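Local atomic coordinates of probable oxidoreductase protein (PDB entry 4FB5), a protein that probably acts as an oxidoreductase of the GFO/IDH/MocA family, pairing a nucleotide-binding Rossmann domain with a C-terminal domain built on a large mixed beta sheet. Residues G52-P57 with E349-I354; Y306-E309 with E314-F317; V180-D185 with A211-S216; M160-K165 with P324-Y329; D238-L241 with G245-A248. All blocks are in the same frame, centred on the assembly; numbering follows the deposited sequence.

Contact 1: G52-P57 with E349-I354; sequences GDVERP and ECRELI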
# COMPACT_ATOMS: atom_id res chain seq x y z
N GLY A 52 32.25 -14.68 0.82
CA GLY A 52 33.58 -14.70 0.18
C GLY A 52 34.81 -14.57 1.09
O GLY A 52 35.91 -14.97 0.72
N ASP A 53 34.63 -14.03 2.29
CA ASP A 53 35.72 -13.70 3.19
C ASP A 53 35.90 -14.75 4.27
O ASP A 53 36.48 -14.46 5.33
CB ASP A 53 35.50 -12.32 3.83
CG ASP A 53 34.06 -12.15 4.38
OD1 ASP A 53 33.87 -11.57 5.48
OD2 ASP A 53 33.11 -12.58 3.69
N VAL A 54 35.42 -15.96 4.03
CA VAL A 54 35.71 -17.04 4.97
C VAL A 54 35.91 -18.41 4.37
O VAL A 54 35.89 -18.58 3.17
CB VAL A 54 34.72 -17.14 6.15
CG1 VAL A 54 35.38 -16.54 7.42
CG2 VAL A 54 33.32 -16.56 5.80
N GLU A 55 36.11 -19.37 5.27
CA GLU A 55 36.58 -20.70 4.95
C GLU A 55 35.37 -21.64 4.75
O GLU A 55 34.53 -21.75 5.64
CB GLU A 55 37.50 -21.16 6.11
CG GLU A 55 38.88 -21.76 5.70
CD GLU A 55 39.84 -20.76 5.00
OE1 GLU A 55 40.13 -20.97 3.81
OE2 GLU A 55 40.31 -19.79 5.64
N ARG A 56 35.30 -22.31 3.59
CA ARG A 56 34.19 -23.23 3.26
C ARG A 56 33.83 -24.06 4.46
O ARG A 56 34.62 -24.85 4.92
CB ARG A 56 34.55 -24.15 2.08
CG ARG A 56 33.35 -24.75 1.29
CD ARG A 56 32.93 -23.88 0.04
NE ARG A 56 31.72 -24.33 -0.69
CZ ARG A 56 30.59 -24.81 -0.14
NH1 ARG A 56 30.44 -24.91 1.19
NH2 ARG A 56 29.59 -25.19 -0.93
N PRO A 57 32.64 -23.86 5.01
CA PRO A 57 32.39 -24.80 6.05
C PRO A 57 32.21 -26.17 5.45
O PRO A 57 31.86 -26.30 4.27
CB PRO A 57 31.09 -24.30 6.65
CG PRO A 57 31.15 -22.84 6.41
CD PRO A 57 31.69 -22.74 5.04
N GLU A 349 23.09 -14.45 9.50
CA GLU A 349 23.30 -14.91 10.88
C GLU A 349 24.45 -15.94 10.98
O GLU A 349 25.26 -15.87 11.88
CB GLU A 349 22.01 -15.50 11.44
CG GLU A 349 22.12 -15.96 12.87
CD GLU A 349 20.78 -16.37 13.45
OE1 GLU A 349 20.54 -17.60 13.45
OE2 GLU A 349 19.99 -15.47 13.89
N CYS A 350 24.51 -16.88 10.05
CA CYS A 350 25.60 -17.81 9.95
C CYS A 350 26.92 -17.04 9.79
O CYS A 350 27.91 -17.29 10.51
CB CYS A 350 25.38 -18.75 8.76
SG CYS A 350 26.76 -19.88 8.50
N ARG A 351 26.94 -16.09 8.88
CA ARG A 351 28.12 -15.28 8.74
C ARG A 351 28.45 -14.67 10.10
O ARG A 351 29.56 -14.84 10.58
CB ARG A 351 27.99 -14.24 7.63
CG ARG A 351 29.20 -13.33 7.47
CD ARG A 351 30.43 -14.12 7.09
NE ARG A 351 31.70 -13.40 7.27
CZ ARG A 351 32.40 -13.32 8.41
NH1 ARG A 351 31.96 -13.90 9.52
NH2 ARG A 351 33.55 -12.65 8.45
N GLU A 352 27.50 -14.03 10.76
CA GLU A 352 27.87 -13.33 11.98
C GLU A 352 28.35 -14.27 13.07
O GLU A 352 29.06 -13.86 14.00
CB GLU A 352 26.75 -12.43 12.48
CG GLU A 352 26.43 -11.31 11.54
CD GLU A 352 27.51 -10.24 11.44
OE1 GLU A 352 27.99 -9.99 10.31
OE2 GLU A 352 27.84 -9.62 12.47
N LEU A 353 27.97 -15.54 12.96
CA LEU A 353 28.36 -16.52 13.95
C LEU A 353 29.84 -16.83 13.77
O LEU A 353 30.57 -17.02 14.75
CB LEU A 353 27.55 -17.81 13.80
CG LEU A 353 28.08 -18.97 14.64
CD1 LEU A 353 28.29 -18.49 16.03
CD2 LEU A 353 27.16 -20.19 14.66
N ILE A 354 30.26 -16.88 12.51
CA ILE A 354 31.63 -17.11 12.20
C ILE A 354 32.49 -15.93 12.64
O ILE A 354 33.60 -16.13 13.13
CB ILE A 354 31.79 -17.42 10.73
CG1 ILE A 354 31.14 -18.78 10.46
CG2 ILE A 354 33.27 -17.42 10.37
CD1 ILE A 354 30.52 -18.92 9.16
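Asp53 and Arg351 approach obliquely, the carboxylate plane turned 49° from the guanidinium plane, and a single carboxylate oxygen does the bonding. Arg351 NH2 donates to Asp53 OD1 at 3.2 Å with an N-H...O angle of 156°, and Arg351 NE adds a weak bond of 3.4 Å to the same Asp53 OD1, so that the salt bridge grips one oxygen from two nitrogens. The oxygen sits at the guanidinium edge, in its plane; NH2, in turn, meets the aspartate from above the carboxylate plane. With CG anti to the backbone N (chi1 178°) and a bend one bond further out, the arginine chain leans off its helix toward the loop. Val54 comes over a face of the same group: its CG2 methyl lies 3.8 Å from Arg351 NE and also touches the CD methylene. The other branch packs on the next turn of the helix, Val54 CG1 standing 3.7 Å from Ile354 CG2. One valine therefore spans two helical positions while the neighbouring aspartate pins the guanidinium edge, which probably limits how far the arginine can turn. Together these residues join the loop between helix 47-51 and strand 58-63 of the Rossmann fold to helix 344-358. Around them, Arg351 also rests on Val47 and Phe51 of helix 47-51, Ile354 lies on Trp44 of helix 35-44, and Leu353 packs on Trp122 of strand 120-123.

Contact 2: Y306-E309 with E314-F317; sequences YQAE and EQGF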
# COMPACT_ATOMS: atom_id res chain seq x y z
N TYR A 306 10.20 8.91 8.10
CA TYR A 306 9.66 10.28 8.08
C TYR A 306 10.57 11.26 8.78
O TYR A 306 10.88 11.05 9.96
CB TYR A 306 8.33 10.37 8.79
CG TYR A 306 7.73 11.75 8.73
CD1 TYR A 306 6.70 12.04 7.85
CD2 TYR A 306 8.24 12.81 9.52
CE1 TYR A 306 6.13 13.29 7.77
CE2 TYR A 306 7.70 14.07 9.48
CZ TYR A 306 6.63 14.31 8.61
OH TYR A 306 6.07 15.54 8.54
N GLN A 307 10.93 12.34 8.08
CA GLN A 307 11.81 13.33 8.65
C GLN A 307 11.22 14.69 8.76
O GLN A 307 10.96 15.29 7.77
CB GLN A 307 13.01 13.43 7.80
CG GLN A 307 13.99 12.40 8.16
CD GLN A 307 15.20 12.47 7.27
OE1 GLN A 307 15.19 11.94 6.17
NE2 GLN A 307 16.24 13.15 7.73
N ALA A 308 11.06 15.19 9.97
CA ALA A 308 10.57 16.53 10.21
C ALA A 308 11.68 17.49 9.78
O ALA A 308 12.38 18.05 10.62
CB ALA A 308 10.26 16.69 11.69
N GLU A 309 11.83 17.69 8.49
CA GLU A 309 13.06 18.26 7.95
C GLU A 309 12.72 18.66 6.54
O GLU A 309 12.58 17.80 5.65
CB GLU A 309 14.17 17.17 7.86
CG GLU A 309 15.60 17.61 8.29
CD GLU A 309 16.69 17.22 7.27
OE1 GLU A 309 17.15 16.06 7.25
OE2 GLU A 309 17.12 18.11 6.48
N GLU A 314 6.01 19.20 1.59
CA GLU A 314 6.55 17.96 1.03
C GLU A 314 7.04 17.05 2.12
O GLU A 314 8.07 16.40 2.02
CB GLU A 314 7.66 18.16 -0.02
CG GLU A 314 7.18 18.74 -1.34
CD GLU A 314 7.10 20.27 -1.31
OE1 GLU A 314 8.11 20.95 -0.96
OE2 GLU A 314 6.03 20.79 -1.64
N GLN A 315 6.31 16.95 3.19
CA GLN A 315 6.73 15.98 4.14
C GLN A 315 5.90 14.71 4.05
O GLN A 315 4.72 14.72 3.63
CB GLN A 315 6.78 16.61 5.54
CG GLN A 315 8.11 17.43 5.66
CD GLN A 315 8.47 17.90 7.06
OE1 GLN A 315 9.46 18.61 7.19
NE2 GLN A 315 7.71 17.50 8.09
N GLY A 316 6.53 13.60 4.39
CA GLY A 316 5.81 12.40 4.48
C GLY A 316 6.81 11.32 4.54
O GLY A 316 8.01 11.54 4.38
N PHE A 317 6.31 10.12 4.75
CA PHE A 317 7.17 8.99 4.90
C PHE A 317 7.81 8.64 3.62
O PHE A 317 7.14 8.61 2.59
CB PHE A 317 6.29 7.83 5.30
CG PHE A 317 6.06 7.76 6.75
CD1 PHE A 317 7.02 7.21 7.57
CD2 PHE A 317 4.90 8.29 7.31
CE1 PHE A 317 6.82 7.14 8.96
CE2 PHE A 317 4.69 8.24 8.66
CZ PHE A 317 5.67 7.61 9.50
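Tyr306 holds CG anti to its own N (chi1 -178°), which lays the ring across Gly316 and brings the hydroxyl to Gln315, whose extended chain reaches across the turn end of the beta hairpin formed by strands 302-307 and 316-321. The glutamine amide stands nearly perpendicular to the tyrosine ring, and Gln315 NE2 donates to Tyr306 OH at 2.6 Å, tilted slightly from the amide plane. The other end of the amide turns to the backbone: Glu309 N makes a weak bond of 2.9 Å to Gln315 OE1, just past the inverse gamma turn centred on Ala308. One side chain thus bridges a ring and a main-chain N-H of the opposing segment. Gly316 meets the ring obliquely, Gly316 C lying 3.4 Å from Tyr306 CD1. Beyond it the tyrosine edge points at the face of Phe317 in a T-shaped pair, centroids 5.5 Å apart and planes at 64°. Replacing Tyr306 by an alanine would probably leave the Gln315 amide without its hydroxyl partner and open a gap beside Gly316 and Phe317. That hydroxyl also bonds Lys279 of the fourth subunit, while Phe317 pairs with a strand of the third subunit, so the sheet continues across that interface. Over the phenylalanine face the tyrosine methylene makes a CH-pi contact, Tyr306 CB lying 3.6 Å from Phe317 CE1 and displaced toward the rim of the ring.

Contact 3: V180-D185 with A211-S216; sequences VEMDED and AVHPLS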
# COMPACT_ATOMS: atom_id res chain seq x y z
N VAL A 180 5.29 -2.57 18.50
CA VAL A 180 5.84 -3.78 17.82
C VAL A 180 4.86 -4.92 17.76
O VAL A 180 4.40 -5.33 18.79
CB VAL A 180 7.08 -4.29 18.54
CG1 VAL A 180 7.61 -5.47 17.84
CG2 VAL A 180 8.09 -3.27 18.45
N GLU A 181 4.53 -5.46 16.59
CA GLU A 181 3.43 -6.44 16.53
C GLU A 181 3.98 -7.68 15.95
O GLU A 181 4.60 -7.60 14.90
CB GLU A 181 2.28 -5.99 15.63
CG GLU A 181 1.40 -4.80 16.17
CD GLU A 181 0.56 -4.06 15.06
OE1 GLU A 181 -0.06 -4.73 14.19
OE2 GLU A 181 0.50 -2.79 15.05
N MSE A 182 3.80 -8.83 16.57
CA MSE A 182 4.10 -10.06 15.84
C MSE A 182 2.91 -10.98 15.70
O MSE A 182 2.46 -11.56 16.71
CB MSE A 182 5.32 -10.84 16.34
CG MSE A 182 5.53 -12.11 15.52
SE MSE A 182 7.29 -12.89 15.76
CE MSE A 182 7.39 -14.32 14.42
N ASP A 183 2.43 -11.13 14.46
CA ASP A 183 1.24 -11.93 14.16
C ASP A 183 1.36 -13.01 13.07
O ASP A 183 1.98 -12.81 12.00
CB ASP A 183 0.07 -11.03 13.83
CG ASP A 183 0.02 -9.82 14.69
OD1 ASP A 183 0.11 -9.96 15.95
OD2 ASP A 183 -0.12 -8.71 14.11
N GLU A 184 0.75 -14.15 13.36
CA GLU A 184 0.54 -15.20 12.38
C GLU A 184 -0.83 -15.78 12.61
O GLU A 184 -1.53 -15.33 13.48
CB GLU A 184 1.65 -16.25 12.43
CG GLU A 184 3.06 -15.65 12.36
CD GLU A 184 4.18 -16.63 11.98
OE1 GLU A 184 3.88 -17.80 11.65
OE2 GLU A 184 5.39 -16.22 11.99
N ASP A 185 -1.24 -16.75 11.82
CA ASP A 185 -2.57 -17.33 11.98
C ASP A 185 -2.59 -18.84 12.00
O ASP A 185 -3.63 -19.44 11.75
CB ASP A 185 -3.53 -16.83 10.91
CG ASP A 185 -3.07 -17.15 9.49
OD1 ASP A 185 -2.07 -17.91 9.33
OD2 ASP A 185 -3.70 -16.62 8.55
N ALA A 211 7.06 -13.50 21.06
CA ALA A 211 7.48 -12.24 21.69
C ALA A 211 9.00 -12.05 21.72
O ALA A 211 9.51 -10.89 21.72
CB ALA A 211 6.89 -12.10 23.09
N VAL A 212 9.72 -13.17 21.69
CA VAL A 212 11.18 -13.14 21.76
C VAL A 212 11.82 -12.47 20.54
O VAL A 212 12.85 -11.78 20.66
CB VAL A 212 11.78 -14.55 22.07
CG1 VAL A 212 11.36 -14.98 23.44
CG2 VAL A 212 11.31 -15.61 21.08
N HIS A 213 11.20 -12.66 19.37
CA HIS A 213 11.64 -11.95 18.19
C HIS A 213 11.50 -10.42 18.33
O HIS A 213 12.49 -9.67 18.23
CB HIS A 213 10.90 -12.46 16.97
CG HIS A 213 11.29 -13.84 16.59
ND1 HIS A 213 12.58 -14.18 16.25
CD2 HIS A 213 10.56 -14.98 16.47
CE1 HIS A 213 12.64 -15.47 15.97
NE2 HIS A 213 11.42 -15.97 16.09
N PRO A 214 10.26 -9.94 18.52
CA PRO A 214 10.18 -8.50 18.72
C PRO A 214 11.07 -8.00 19.86
O PRO A 214 11.68 -6.95 19.73
CB PRO A 214 8.69 -8.25 19.01
CG PRO A 214 7.99 -9.57 18.92
CD PRO A 214 8.94 -10.54 18.27
N LEU A 215 11.20 -8.75 20.96
CA LEU A 215 12.14 -8.29 21.99
C LEU A 215 13.56 -8.38 21.46
O LEU A 215 14.37 -7.47 21.73
CB LEU A 215 12.07 -9.09 23.28
CG LEU A 215 10.76 -9.31 23.99
CD1 LEU A 215 11.13 -10.11 25.20
CD2 LEU A 215 10.07 -8.00 24.37
N SER A 216 13.88 -9.42 20.71
CA SER A 216 15.21 -9.43 20.15
C SER A 216 15.37 -8.18 19.32
O SER A 216 16.45 -7.57 19.33
CB SER A 216 15.51 -10.70 19.36
OG SER A 216 14.94 -10.71 18.07
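Helix packing on the large mixed sheet of the GFO/IDH/MocA C-terminal domain brings Val180 and Met182 of strand 175-183 against His213 and Pro214 of helix 206-221. The segment axes pass 8.3 Å apart and run roughly antiparallel, at 149°. Alternate strand residues point their side chains at the helix, and no hydrogen bond crosses between the segments; apolar contact carries the junction. Val180 sets its CG1 branch on the proline ring, with Val180 CG1 3.2 Å from Pro214 CB. Met182, a selenomethionine, keeps CG anti to the backbone N (chi1 179°) and runs out fully extended, crossing the proline at about a right angle. Its SE meets two adjacent helix residues at once, with Met182 SE 3.8 Å from Pro214 CD and also 3.8 Å from His213 CB. The terminal methyl goes further, Met182 CE reaching 3.8 Å from His213 CD2 and approaching the imidazole obliquely. His213 also has an aromatic neighbour in Tyr154, which it meets edge-to-face. On the other side of the strand, Glu181 forms salt bridges with Arg281 and with Arg179 of the fourth subunit, so the strand separates this buried packing from a charged subunit interface. The helix is kinked at His213 and Pro214, whose backbone N atoms make no bond to the preceding turn. Just beyond, Ser216 OG donates to His213 O at 2.7 Å, on a lone pair in the carbonyl plane.

Contact 4: M160-K165 with P324-Y329; sequences MRHIRK and PAHRPY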
# COMPACT_ATOMS: atom_id res chain seq x y z
N MSE A 160 17.02 -3.79 8.68
CA MSE A 160 17.02 -3.63 10.08
C MSE A 160 18.36 -3.04 10.54
O MSE A 160 18.36 -2.16 11.38
CB MSE A 160 16.65 -4.97 10.72
CG MSE A 160 16.34 -4.92 12.18
SE MSE A 160 14.72 -3.80 12.48
CE MSE A 160 13.49 -5.10 11.62
N ARG A 161 19.51 -3.51 10.01
CA ARG A 161 20.79 -2.85 10.34
C ARG A 161 20.77 -1.38 9.93
O ARG A 161 21.29 -0.52 10.64
CB ARG A 161 22.08 -3.55 9.85
CG ARG A 161 21.96 -4.85 9.06
CD ARG A 161 22.10 -6.09 9.95
NE ARG A 161 22.99 -7.13 9.39
CZ ARG A 161 24.29 -7.27 9.69
NH1 ARG A 161 24.91 -6.45 10.54
NH2 ARG A 161 25.01 -8.24 9.13
N HIS A 162 20.13 -1.08 8.81
CA HIS A 162 19.99 0.29 8.45
C HIS A 162 19.06 1.05 9.36
O HIS A 162 19.25 2.23 9.54
CB HIS A 162 19.56 0.46 7.03
CG HIS A 162 19.88 1.81 6.48
ND1 HIS A 162 21.17 2.28 6.37
CD2 HIS A 162 19.08 2.80 6.01
CE1 HIS A 162 21.16 3.50 5.85
NE2 HIS A 162 19.90 3.83 5.62
N ILE A 163 18.05 0.41 9.93
CA ILE A 163 17.21 1.11 10.90
C ILE A 163 18.02 1.51 12.13
O ILE A 163 17.97 2.68 12.57
CB ILE A 163 15.94 0.34 11.26
CG1 ILE A 163 14.99 0.43 10.05
CG2 ILE A 163 15.25 0.98 12.45
CD1 ILE A 163 13.82 -0.56 9.96
N ARG A 164 18.80 0.57 12.64
CA ARG A 164 19.66 0.82 13.81
C ARG A 164 20.58 1.98 13.57
O ARG A 164 20.66 2.85 14.41
CB ARG A 164 20.51 -0.38 14.09
CG ARG A 164 20.89 -0.49 15.49
CD ARG A 164 21.66 -1.74 15.67
NE ARG A 164 23.08 -1.47 15.79
CZ ARG A 164 23.73 -1.49 16.94
NH1 ARG A 164 23.09 -1.75 18.08
NH2 ARG A 164 25.02 -1.25 16.97
N LYS A 165 21.23 1.98 12.41
CA LYS A 165 22.10 3.07 12.02
C LYS A 165 21.39 4.44 11.99
O LYS A 165 21.84 5.39 12.66
CB LYS A 165 22.80 2.78 10.69
CG LYS A 165 23.86 3.82 10.21
CD LYS A 165 24.59 3.33 8.92
CE LYS A 165 25.14 4.48 8.06
NZ LYS A 165 26.09 5.40 8.82
N PRO A 324 22.11 -2.07 -2.35
CA PRO A 324 23.51 -2.44 -2.07
C PRO A 324 24.17 -1.61 -0.97
O PRO A 324 24.99 -2.16 -0.23
CB PRO A 324 24.19 -2.17 -3.39
CG PRO A 324 23.12 -2.51 -4.41
CD PRO A 324 21.88 -1.91 -3.80
N ALA A 325 23.81 -0.34 -0.83
CA ALA A 325 24.27 0.49 0.28
C ALA A 325 23.88 -0.01 1.70
O ALA A 325 24.57 0.31 2.69
CB ALA A 325 23.80 1.90 0.08
N HIS A 326 22.77 -0.76 1.81
CA HIS A 326 22.33 -1.30 3.10
C HIS A 326 23.01 -2.64 3.29
O HIS A 326 22.49 -3.73 2.96
CB HIS A 326 20.82 -1.43 3.15
CG HIS A 326 20.09 -0.20 2.70
ND1 HIS A 326 19.25 -0.20 1.61
CD2 HIS A 326 20.12 1.07 3.15
CE1 HIS A 326 18.78 1.02 1.42
NE2 HIS A 326 19.29 1.81 2.34
N ARG A 327 24.23 -2.55 3.79
CA ARG A 327 25.09 -3.71 3.82
C ARG A 327 24.50 -4.69 4.82
O ARG A 327 23.99 -4.27 5.84
CB ARG A 327 26.53 -3.29 4.13
CG ARG A 327 27.26 -2.71 2.87
CD ARG A 327 28.32 -1.63 3.21
NE ARG A 327 29.68 -2.15 3.45
CZ ARG A 327 30.05 -2.93 4.49
NH1 ARG A 327 29.16 -3.33 5.40
NH2 ARG A 327 31.32 -3.33 4.61
N PRO A 328 24.56 -6.00 4.48
CA PRO A 328 25.28 -6.57 3.36
C PRO A 328 24.36 -7.01 2.25
O PRO A 328 24.56 -8.08 1.68
CB PRO A 328 25.86 -7.83 3.97
CG PRO A 328 24.77 -8.30 4.89
CD PRO A 328 23.89 -7.08 5.22
N TYR A 329 23.35 -6.23 1.93
CA TYR A 329 22.51 -6.58 0.82
C TYR A 329 23.46 -6.74 -0.35
O TYR A 329 23.24 -7.58 -1.22
CB TYR A 329 21.51 -5.46 0.56
CG TYR A 329 20.62 -5.59 -0.66
CD1 TYR A 329 21.13 -5.45 -1.95
CD2 TYR A 329 19.26 -5.81 -0.52
CE1 TYR A 329 20.31 -5.56 -3.08
CE2 TYR A 329 18.41 -5.90 -1.64
CZ TYR A 329 18.93 -5.77 -2.90
OH TYR A 329 18.08 -5.88 -3.98
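A T-shaped histidine pair, His326 edge toward His162 face, joins helix 158-168 to the loop after strand 316-321, beside the interface with the third subunit. The rings have centroids 4.4 Å apart and planes at 59°. His326 CD2 stands over the centre of the His162 imidazole, 3.4 Å from His162 CG. CG of His162 lies anti to the backbone N (chi1 -159°), which presents this face to the loop, while His326 is the centre of an inverse gamma turn. Both buried rings find polar partners elsewhere: His162 NE2 bonds Glu314 of the third subunit, and His326 bonds Ala323 N through ND1 and Ser313 O of the third subunit through NE2. A leucine in place of His162 would probably leave Glu314 of the third subunit without its imidazole partner and cost His326 the flat face it points at. One residue earlier on the helix, Arg161 lies along the loop where a cis peptide precedes Pro328. Arg161 CG is 3.9 Å from Arg327 O, and farther out Arg161 NH2 comes obliquely to 4.2 Å from Pro328 CD.

Contact 5: D238-L241 with G245-A248; sequences DRPL and GRRA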
# COMPACT_ATOMS: atom_id res chain seq x y z
N ASP A 238 -10.60 -25.01 24.44
CA ASP A 238 -10.19 -26.42 24.31
C ASP A 238 -9.92 -26.71 22.87
O ASP A 238 -10.31 -25.92 22.05
CB ASP A 238 -11.19 -27.42 24.97
CG ASP A 238 -12.59 -27.49 24.25
OD1 ASP A 238 -12.96 -26.59 23.43
OD2 ASP A 238 -13.35 -28.48 24.53
N ARG A 239 -9.34 -27.86 22.52
CA ARG A 239 -9.19 -28.21 21.10
C ARG A 239 -9.24 -29.72 20.92
O ARG A 239 -8.81 -30.45 21.82
CB ARG A 239 -7.87 -27.65 20.55
CG ARG A 239 -7.30 -26.49 21.35
CD ARG A 239 -6.34 -25.66 20.52
NE ARG A 239 -6.44 -25.99 19.10
CZ ARG A 239 -6.34 -25.09 18.12
NH1 ARG A 239 -6.15 -23.81 18.40
NH2 ARG A 239 -6.44 -25.48 16.85
N PRO A 240 -9.75 -30.22 19.79
CA PRO A 240 -9.80 -31.68 19.70
C PRO A 240 -8.42 -32.37 19.81
O PRO A 240 -7.40 -31.77 19.50
CB PRO A 240 -10.39 -31.91 18.30
CG PRO A 240 -9.92 -30.70 17.53
CD PRO A 240 -10.11 -29.57 18.51
N LEU A 241 -8.46 -33.61 20.28
CA LEU A 241 -7.36 -34.59 20.28
C LEU A 241 -7.45 -35.51 19.06
O LEU A 241 -8.54 -35.98 18.68
CB LEU A 241 -7.42 -35.48 21.53
CG LEU A 241 -7.18 -34.79 22.87
CD1 LEU A 241 -7.88 -35.47 24.08
CD2 LEU A 241 -5.67 -34.49 23.07
N GLY A 245 -11.85 -37.21 21.56
CA GLY A 245 -12.07 -36.32 22.70
C GLY A 245 -11.50 -34.90 22.53
O GLY A 245 -11.09 -34.50 21.42
N ARG A 246 -11.45 -34.17 23.64
CA ARG A 246 -11.04 -32.76 23.72
C ARG A 246 -10.07 -32.48 24.89
O ARG A 246 -10.17 -33.10 25.94
CB ARG A 246 -12.27 -31.86 23.84
CG ARG A 246 -13.29 -32.06 22.72
CD ARG A 246 -14.01 -30.78 22.40
NE ARG A 246 -13.81 -30.41 21.00
CZ ARG A 246 -13.37 -29.23 20.54
NH1 ARG A 246 -13.06 -28.23 21.37
NH2 ARG A 246 -13.23 -29.05 19.22
N ARG A 247 -9.17 -31.52 24.74
CA ARG A 247 -8.36 -31.06 25.87
C ARG A 247 -8.40 -29.56 26.07
O ARG A 247 -8.32 -28.79 25.11
CB ARG A 247 -6.89 -31.45 25.66
CG ARG A 247 -6.21 -31.93 26.90
CD ARG A 247 -4.83 -31.39 27.04
NE ARG A 247 -3.78 -32.36 26.80
CZ ARG A 247 -2.56 -32.27 27.32
NH1 ARG A 247 -2.23 -31.27 28.12
NH2 ARG A 247 -1.65 -33.17 27.01
N ALA A 248 -8.47 -29.15 27.32
CA ALA A 248 -8.27 -27.74 27.75
C ALA A 248 -7.00 -27.11 27.17
O ALA A 248 -5.92 -27.67 27.29
CB ALA A 248 -8.19 -27.64 29.25
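Gly245 accepts the first cross-strand bond: Leu241 N donates to Gly245 O at 3.0 Å, almost straight at 178°. Pro240 CA makes a CA-H...O contact with the same carbonyl. Arg246 follows with a side chain bent twice, and its guanidinium folds back over the opposing strand. There Arg246 NH1 forms a salt bridge with Asp238 OD1 at 2.6 Å, the carboxylate lying at the guanidinium edge with the two planes 59° apart. One face of this arginine rests on the peptide linking Arg239 to Pro240, and Arg246 NH2 is 3.2 Å from Pro240 CD. The segments form a two-stranded antiparallel hairpin, separate from the two larger sheets of the chain, with Pro240 and Arg246 a non-hydrogen-bonded pair. Arg247 next makes the hydrogen-bonded pair with Arg239: Arg247 N reaches Arg239 O at 3.1 Å, and Arg239 N reaches Arg247 O at 2.9 Å. Their side chains leave on the same face of the hairpin but part company, Arg239 going to the carbonyls of Asp189 and Ile192, Arg247 to a salt bridge with Glu250. Near its base Arg247 CB lies 4.2 Å from Leu241 CD2. Ala248 faces Asp238 in a second non-hydrogen-bonded pair, where Asp238 CB stands 4.0 Å from Ala248 N.

From the N terminus, the Rossmann part opens contact 1 at residues 52-57, and its loop closes only at helix 344-358, so the other four contacts lie within it. Helix 158-168 opens contact 4, which closes at 324-329 and encloses contacts 3, 5 and 2. These three follow in series and none cross: contact 3 packs helix 206-221 on the mixed sheet, contact 5 closes a small separate hairpin, and contact 2 closes the hairpin that ends the mixed sheet within this chain. Contacts 1 and 4 touch where Glu352 approaches Arg161. Contacts 2 and 4 both meet the third subunit, contacts 2 and 3 the fourth. Contact 5 lies about 46 Å, centre to centre, from contact 1 and from contact 4.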